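Local coordinates for protein LYND (PDB 4V1T) that probably acts as an ATP-dependent YcaO cyclodehydratase that heterocyclises cysteine residues in a precursor peptide during cyanobactin biosynthesis, at residues E640-Q643 with I644-L648; L6-I9 with Q10-F13; V701-C704 with V705-Q709. All blocks are in the same frame, centred on the assembly; numbering follows the deposited sequence.

Contact 1: E640-Q643 with I644-L648; sequences EVNQ and IGLEL. With MG (magnesium ion), chain N.
The backbone N-H groups of Ile-644 and Gly-645 each reach back four residues, to Glu-640 O and Val-641 O, with N to O distances of 2.9 Å in both pairs. This is one continuous helix, 630-649, in the YcaO part of the chain. It carries a wider pi-type turn at 644-646, and there the bond from Leu-646 N to Asn-642 O is weak. Ile-644 folds its CG1 branch back beside its own backbone N (chi1 -66°). That turn, with a nearly extended chi2, sets Ile-644 CD1 3.2 Å from Glu-640 O. CD1 also meets Glu-640 CG obliquely at 3.9 Å. Ile-644 touches Phe-775 as well. Cut back to an alanine here, the helix would probably have a gap beside Glu-640 CG and lose its contact with Phe-775. Leu-646 lies along Asn-642, their side chains heading in one direction. Leu-646 CD1 comes to 3.4 Å from Asn-642 OD1, which also has a hydrogen bond with Tyr-585 OH on helix 576-587. Gln-643 NE2 is hydrogen-bonded to Ser-407 OG. Glu-640 belongs to the ADP pocket. Its CG is anti to the backbone N (chi1 -154°) and the chain runs on extended, which carries the carboxylate out to the metal. Glu-640 OE2 binds the magnesium ion at 2.0 Å and is also hydrogen-bonded to Lys-409 NZ, while OE1 takes the N-H of Phe-624. Three waters and two further atoms complete the magnesium shell. Water 1, bound to the magnesium ion at 2.3 Å, also donates to Glu-640 OE1 at 2.6 Å.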
loop_
_atom_site.group_PDB
_atom_site.type_symbol
_atom_site.label_atom_id
_atom_site.label_comp_id
_atom_site.label_asym_id
_atom_site.label_seq_id
_atom_site.Cartn_x
_atom_site.Cartn_y
_atom_site.Cartn_z
ATOM N N GLU B 640 -9.805 -10.726 19.901
ATOM C CA GLU B 640 -8.803 -10.256 20.842
ATOM C C GLU B 640 -7.924 -11.425 21.323
ATOM O O GLU B 640 -6.728 -11.236 21.579
ATOM C CB GLU B 640 -9.457 -9.553 22.048
ATOM C CG GLU B 640 -8.541 -8.526 22.698
ATOM C CD GLU B 640 -9.249 -7.634 23.691
ATOM O OE1 GLU B 640 -9.517 -8.077 24.837
ATOM O OE2 GLU B 640 -9.527 -6.477 23.315
ATOM N N VAL B 641 -8.504 -12.623 21.448
ATOM C CA VAL B 641 -7.713 -13.773 21.888
ATOM C C VAL B 641 -6.770 -14.123 20.756
ATOM O O VAL B 641 -5.627 -14.506 21.004
ATOM C CB VAL B 641 -8.556 -15.017 22.337
ATOM C CG1 VAL B 641 -9.814 -14.598 23.066
ATOM C CG2 VAL B 641 -8.915 -15.914 21.184
ATOM N N ASN B 642 -7.253 -13.986 19.516
ATOM C CA ASN B 642 -6.407 -14.123 18.332
ATOM C C ASN B 642 -5.239 -13.164 18.424
ATOM O O ASN B 642 -4.079 -13.556 18.288
ATOM C CB ASN B 642 -7.186 -13.825 17.042
ATOM C CG ASN B 642 -8.202 -14.896 16.696
ATOM O OD1 ASN B 642 -8.152 -16.014 17.203
ATOM N ND2 ASN B 642 -9.131 -14.557 15.804
ATOM N N GLN B 643 -5.572 -11.901 18.665
ATOM C CA GLN B 643 -4.604 -10.814 18.737
ATOM C C GLN B 643 -3.514 -11.068 19.781
ATOM O O GLN B 643 -2.328 -10.905 19.508
ATOM C CB GLN B 643 -5.351 -9.512 19.050
ATOM C CG GLN B 643 -4.495 -8.281 19.246
ATOM C CD GLN B 643 -5.336 -7.058 19.576
ATOM O OE1 GLN B 643 -6.287 -7.135 20.352
ATOM N NE2 GLN B 643 -4.998 -5.925 18.985
ATOM N N ILE B 644 -3.928 -11.468 20.976
ATOM C CA ILE B 644 -2.998 -11.662 22.095
ATOM C C ILE B 644 -2.153 -12.933 21.961
ATOM O O ILE B 644 -0.963 -12.923 22.260
ATOM C CB ILE B 644 -3.769 -11.734 23.432
ATOM C CG1 ILE B 644 -4.435 -10.394 23.730
ATOM C CG2 ILE B 644 -2.844 -12.110 24.588
ATOM C CD1 ILE B 644 -5.698 -10.511 24.561
ATOM N N GLY B 645 -2.767 -14.020 21.503
ATOM C CA GLY B 645 -2.184 -15.335 21.693
ATOM C C GLY B 645 -1.563 -16.065 20.527
ATOM O O GLY B 645 -0.482 -16.634 20.678
ATOM N N LEU B 646 -2.237 -16.078 19.384
ATOM C CA LEU B 646 -1.840 -16.956 18.294
ATOM C C LEU B 646 -0.392 -16.746 17.838
ATOM O O LEU B 646 0.325 -17.718 17.578
ATOM C CB LEU B 646 -2.800 -16.795 17.111
ATOM C CG LEU B 646 -4.207 -17.353 17.356
ATOM C CD1 LEU B 646 -5.109 -17.062 16.166
ATOM C CD2 LEU B 646 -4.173 -18.854 17.645
ATOM N N GLU B 647 0.047 -15.496 17.753
ATOM C CA GLU B 647 1.415 -15.218 17.306
ATOM C C GLU B 647 2.421 -15.458 18.439
ATOM O O GLU B 647 3.622 -15.579 18.211
ATOM C CB GLU B 647 1.527 -13.786 16.757
ATOM C CG GLU B 647 0.965 -13.597 15.342
ATOM C CD GLU B 647 1.737 -14.381 14.271
ATOM O OE1 GLU B 647 2.776 -15.007 14.581
ATOM O OE2 GLU B 647 1.309 -14.375 13.103
ATOM N N LEU B 648 1.913 -15.546 19.658
ATOM C CA LEU B 648 2.750 -15.803 20.820
ATOM C C LEU B 648 3.061 -17.292 20.963
ATOM O O LEU B 648 4.085 -17.665 21.529
ATOM C CB LEU B 648 2.051 -15.287 22.080
ATOM C CG LEU B 648 2.845 -14.510 23.134
ATOM C CD1 LEU B 648 3.903 -13.585 22.540
ATOM C CD2 LEU B 648 1.877 -13.709 23.992
HETATM MG MG MG N . -10.154 -4.687 24.065
HETATM O O HOH W 1 -10.309 -5.847 25.996
HETATM O O HOH W 2 -12.052 -5.549 23.716
HETATM O O HOH W 3 -11.332 -3.300 25.030
#

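Contact 2: L6-I9 with Q10-F13; sequences LLQI and QPHF
Gln-8 and Pro-11 meet with their side chains at about a right angle, where strand 6-9 leaves the sheet of the winged helix-turn-helix domain. The CB of Gln-8 is directed toward the loop. Its CG sits between the backbone N and the carbonyl carbon (chi1 68°), and the chain then runs out straight. The amide end comes up to the proline ring across its line, with Gln-8 NE2 at 3.8 Å from Pro-11 CD. The second meeting is apolar. Ile-9 CG2 approaches the Phe-13 ring obliquely and comes to 4.2 Å from Phe-13 CD2. A type I turn from Gln-10 to Phe-13 brings the ring round to this place. The turn is closed by the N-H of Phe-13, whose N is 3.2 Å from Gln-10 O.

Strand 6-9 is the middle one of three antiparallel strands, between 50-51 and 81-83. Leu-75 of helix 65-78 packs on Ile-9, and Ala-93 and Ser-97 of helix 90-98 pack on Pro-11. The loop also reaches the second subunit, since Pro-11 O accepts a hydrogen bond from Arg-246 NE of that neighbouring copy. In related peptide-modifying enzymes such a domain binds the leader peptide, and the same role is likely here. The Phe-13 ring meets His-32 with the planes at about 80°. His-12 CE1 lies over one face of the Phe-13 ring, 3.2 Å above its plane and offset toward the rim.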
loop_
_atom_site.group_PDB
_atom_site.type_symbol
_atom_site.label_atom_id
_atom_site.label_comp_id
_atom_site.label_asym_id
_atom_site.label_seq_id
_atom_site.Cartn_x
_atom_site.Cartn_y
_atom_site.Cartn_z
ATOM N N LEU B 6 12.412 32.964 -30.721
ATOM C CA LEU B 6 12.515 31.651 -31.329
ATOM C C LEU B 6 11.375 30.737 -30.888
ATOM O O LEU B 6 11.065 30.633 -29.701
ATOM C CB LEU B 6 13.860 31.024 -30.982
ATOM C CG LEU B 6 15.073 31.786 -31.520
ATOM C CD1 LEU B 6 16.345 31.232 -30.906
ATOM C CD2 LEU B 6 15.126 31.716 -33.042
ATOM N N LEU B 7 10.748 30.087 -31.865
ATOM C CA LEU B 7 9.665 29.149 -31.606
ATOM C C LEU B 7 10.192 27.726 -31.574
ATOM O O LEU B 7 11.105 27.370 -32.311
ATOM C CB LEU B 7 8.586 29.269 -32.677
ATOM C CG LEU B 7 7.904 30.626 -32.800
ATOM C CD1 LEU B 7 6.969 30.604 -33.993
ATOM C CD2 LEU B 7 7.144 30.965 -31.524
ATOM N N GLN B 8 9.622 26.913 -30.698
ATOM C CA GLN B 8 9.974 25.508 -30.651
ATOM C C GLN B 8 8.912 24.692 -29.930
ATOM O O GLN B 8 8.282 25.153 -28.976
ATOM C CB GLN B 8 11.332 25.300 -29.971
ATOM C CG GLN B 8 11.369 25.615 -28.487
ATOM C CD GLN B 8 12.648 25.133 -27.805
ATOM O OE1 GLN B 8 13.443 24.381 -28.373
ATOM N NE2 GLN B 8 12.841 25.563 -26.571
ATOM N N ILE B 9 8.705 23.475 -30.412
ATOM C CA ILE B 9 7.987 22.487 -29.645
ATOM C C ILE B 9 8.845 22.237 -28.412
ATOM O O ILE B 9 10.071 22.139 -28.486
ATOM C CB ILE B 9 7.762 21.184 -30.417
ATOM C CG1 ILE B 9 6.955 21.444 -31.694
ATOM C CG2 ILE B 9 7.025 20.177 -29.552
ATOM C CD1 ILE B 9 5.579 22.053 -31.476
ATOM N N GLN B 10 8.194 22.160 -27.269
ATOM C CA GLN B 10 8.916 22.098 -26.009
ATOM C C GLN B 10 9.952 20.990 -26.002
ATOM O O GLN B 10 9.653 19.868 -26.394
ATOM C CB GLN B 10 7.951 21.975 -24.823
ATOM C CG GLN B 10 6.707 21.117 -25.015
ATOM C CD GLN B 10 5.554 21.664 -24.193
ATOM O OE1 GLN B 10 5.413 22.881 -24.034
ATOM N NE2 GLN B 10 4.742 20.778 -23.641
ATOM N N PRO B 11 11.179 21.321 -25.568
ATOM C CA PRO B 11 12.379 20.543 -25.889
ATOM C C PRO B 11 12.524 19.209 -25.177
ATOM O O PRO B 11 13.495 18.501 -25.436
ATOM C CB PRO B 11 13.516 21.486 -25.496
ATOM C CG PRO B 11 12.948 22.331 -24.426
ATOM C CD PRO B 11 11.508 22.528 -24.786
ATOM N N HIS B 12 11.581 18.854 -24.310
ATOM C CA HIS B 12 11.659 17.561 -23.641
ATOM C C HIS B 12 11.089 16.477 -24.553
ATOM O O HIS B 12 11.245 15.292 -24.292
ATOM C CB HIS B 12 10.949 17.596 -22.282
ATOM C CG HIS B 12 9.462 17.751 -22.360
ATOM N ND1 HIS B 12 8.615 16.679 -22.504
ATOM C CD2 HIS B 12 8.669 18.846 -22.276
ATOM C CE1 HIS B 12 7.366 17.103 -22.519
ATOM N NE2 HIS B 12 7.372 18.415 -22.378
ATOM N N PHE B 13 10.448 16.898 -25.642
ATOM C CA PHE B 13 9.929 15.971 -26.635
ATOM C C PHE B 13 10.955 15.657 -27.716
ATOM O O PHE B 13 11.611 16.548 -28.242
ATOM C CB PHE B 13 8.673 16.535 -27.296
ATOM C CG PHE B 13 7.449 16.479 -26.430
ATOM C CD1 PHE B 13 7.097 15.303 -25.779
ATOM C CD2 PHE B 13 6.647 17.602 -26.263
ATOM C CE1 PHE B 13 5.976 15.254 -24.972
ATOM C CE2 PHE B 13 5.526 17.557 -25.459
ATOM C CZ PHE B 13 5.190 16.383 -24.808
#

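Contact 3: V701-C704 with V705-Q709; sequences VMTC and VNIAQ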
loop_
_atom_site.group_PDB
_atom_site.type_symbol
_atom_site.label_atom_id
_atom_site.label_comp_id
_atom_site.label_asym_id
_atom_site.label_seq_id
_atom_site.Cartn_x
_atom_site.Cartn_y
_atom_site.Cartn_z
ATOM N N VAL B 701 -25.880 5.626 21.599
ATOM C CA VAL B 701 -25.181 6.135 22.783
ATOM C C VAL B 701 -26.185 6.694 23.787
ATOM O O VAL B 701 -26.002 6.548 24.991
ATOM C CB VAL B 701 -24.112 7.219 22.452
ATOM C CG1 VAL B 701 -23.290 6.817 21.244
ATOM C CG2 VAL B 701 -24.733 8.588 22.237
ATOM N N MET B 702 -27.244 7.330 23.287
ATOM C CA MET B 702 -28.273 7.861 24.161
ATOM C C MET B 702 -29.055 6.707 24.792
ATOM O O MET B 702 -29.658 6.858 25.851
ATOM C CB MET B 702 -29.202 8.830 23.411
ATOM C CG MET B 702 -28.537 10.150 22.993
ATOM S SD MET B 702 -27.451 10.895 24.251
ATOM C CE MET B 702 -28.646 11.433 25.480
ATOM N N THR B 703 -29.019 5.549 24.148
ATOM C CA THR B 703 -29.567 4.342 24.743
ATOM C C THR B 703 -28.681 3.886 25.902
ATOM O O THR B 703 -29.171 3.444 26.940
ATOM C CB THR B 703 -29.673 3.206 23.714
ATOM O OG1 THR B 703 -30.409 3.664 22.579
ATOM C CG2 THR B 703 -30.375 1.988 24.319
ATOM N N CYS B 704 -27.373 4.002 25.709
ATOM C CA CYS B 704 -26.404 3.598 26.711
ATOM C C CYS B 704 -26.381 4.536 27.912
ATOM O O CYS B 704 -26.227 4.090 29.057
ATOM C CB CYS B 704 -25.010 3.514 26.084
ATOM S SG CYS B 704 -24.789 2.112 24.957
ATOM N N VAL B 705 -26.517 5.833 27.661
ATOM C CA VAL B 705 -26.499 6.806 28.742
ATOM C C VAL B 705 -27.688 6.583 29.686
ATOM O O VAL B 705 -27.571 6.746 30.905
ATOM C CB VAL B 705 -26.512 8.253 28.209
ATOM C CG1 VAL B 705 -27.820 8.555 27.536
ATOM C CG2 VAL B 705 -26.306 9.245 29.332
ATOM N N ASN B 706 -28.824 6.197 29.111
ATOM C CA ASN B 706 -30.036 5.971 29.882
ATOM C C ASN B 706 -30.032 4.636 30.623
ATOM O O ASN B 706 -30.560 4.536 31.728
ATOM C CB ASN B 706 -31.256 6.074 28.979
ATOM C CG ASN B 706 -31.521 7.501 28.532
ATOM O OD1 ASN B 706 -31.774 8.381 29.351
ATOM N ND2 ASN B 706 -31.455 7.738 27.229
ATOM N N ILE B 707 -29.432 3.616 30.019
ATOM C CA ILE B 707 -29.258 2.330 30.690
ATOM C C ILE B 707 -28.384 2.490 31.931
ATOM O O ILE B 707 -28.650 1.894 32.971
ATOM C CB ILE B 707 -28.630 1.279 29.746
ATOM C CG1 ILE B 707 -29.671 0.804 28.742
ATOM C CG2 ILE B 707 -28.101 0.075 30.525
ATOM C CD1 ILE B 707 -29.104 -0.053 27.618
ATOM N N ALA B 708 -27.335 3.290 31.808
ATOM C CA ALA B 708 -26.449 3.551 32.927
ATOM C C ALA B 708 -27.178 4.349 34.000
ATOM O O ALA B 708 -27.108 4.017 35.179
ATOM C CB ALA B 708 -25.205 4.292 32.455
ATOM N N GLN B 709 -27.887 5.391 33.579
ATOM C CA GLN B 709 -28.685 6.210 34.490
ATOM C C GLN B 709 -29.699 5.379 35.277
ATOM O O GLN B 709 -29.959 5.658 36.448
ATOM C CB GLN B 709 -29.420 7.298 33.712
ATOM C CG GLN B 709 -30.192 8.279 34.581
ATOM C CD GLN B 709 -31.433 8.801 33.895
ATOM O OE1 GLN B 709 -32.532 8.298 34.123
ATOM N NE2 GLN B 709 -31.265 9.810 33.048
#
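Met-702 lies along Val-705, the two side chains sharing one heading, with Met-702 CE at 3.6 Å from Val-705 CG1. The methionine chain bends about the CB-CG and CG-SD bonds (chi2 -42°, chi3 -70°). That curl brings its terminal methyl round to the valine. Val-705 holds CG1 between its backbone N and carbonyl carbon (chi1 67°), and this puts the methyl tight against the backbone, 3.0 Å from Met-702 O. The same carbonyl is approached by Asn-706. Its ND2 is modelled at 2.4 Å from Met-702 O, too close to be trusted in detail. The backbone bond from Asn-706 N to Met-702 O is weak. On the next flank, Thr-703 and Ile-707 are aligned in the same manner. Thr-703 CG2 and Ile-707 CD1 touch lightly at 4.1 Å, and Ile-707 CG1 comes to 3.2 Å from Thr-703 O.

These pairs sit on helix 697-710 of the YcaO fold, and regular backbone bonds set their spacing. Val-705 N donates to Val-701 O at 2.8 Å. Ile-707 N donates to Thr-703 O, and Ala-708 N to Cys-704 O, both at 3.1 Å. A side-chain bond back up the helix fixes the threonine: Thr-703 OG1 is hydrogen-bonded to Thr-699 O. With OG1 held there, CG2 is left to meet the isoleucine.

Further out, the buried face of the helix packs on helix 538-561. Val-701 touches Leu-543, Cys-704 rests on Phe-546 and Met-547, and Ala-708 also reaches Phe-546. Loops close in on other sides. Thr-500 and Thr-715 lie against Val-705, while Leu-601 and Arg-692 lie against Ile-707.

Overall arrangement
Contacts 1 and 3 both belong to the YcaO part of the chain, and contact 2 belongs to the winged helix-turn-helix part near its start. Contact 1 sits at the nucleotide site: the Glu-640 side chain is about 3 Å from the bound ADP. Contact 3 is set back from it, with the Val-701 side chain about 12 Å from the ADP. Contacts 1 and 3 do not touch; their nearest atoms are about 18 Å apart. Contact 2 lies across the centre of the chain from both. Its centre is about 62 Å from that of contact 1 and about 71 Å from that of contact 3.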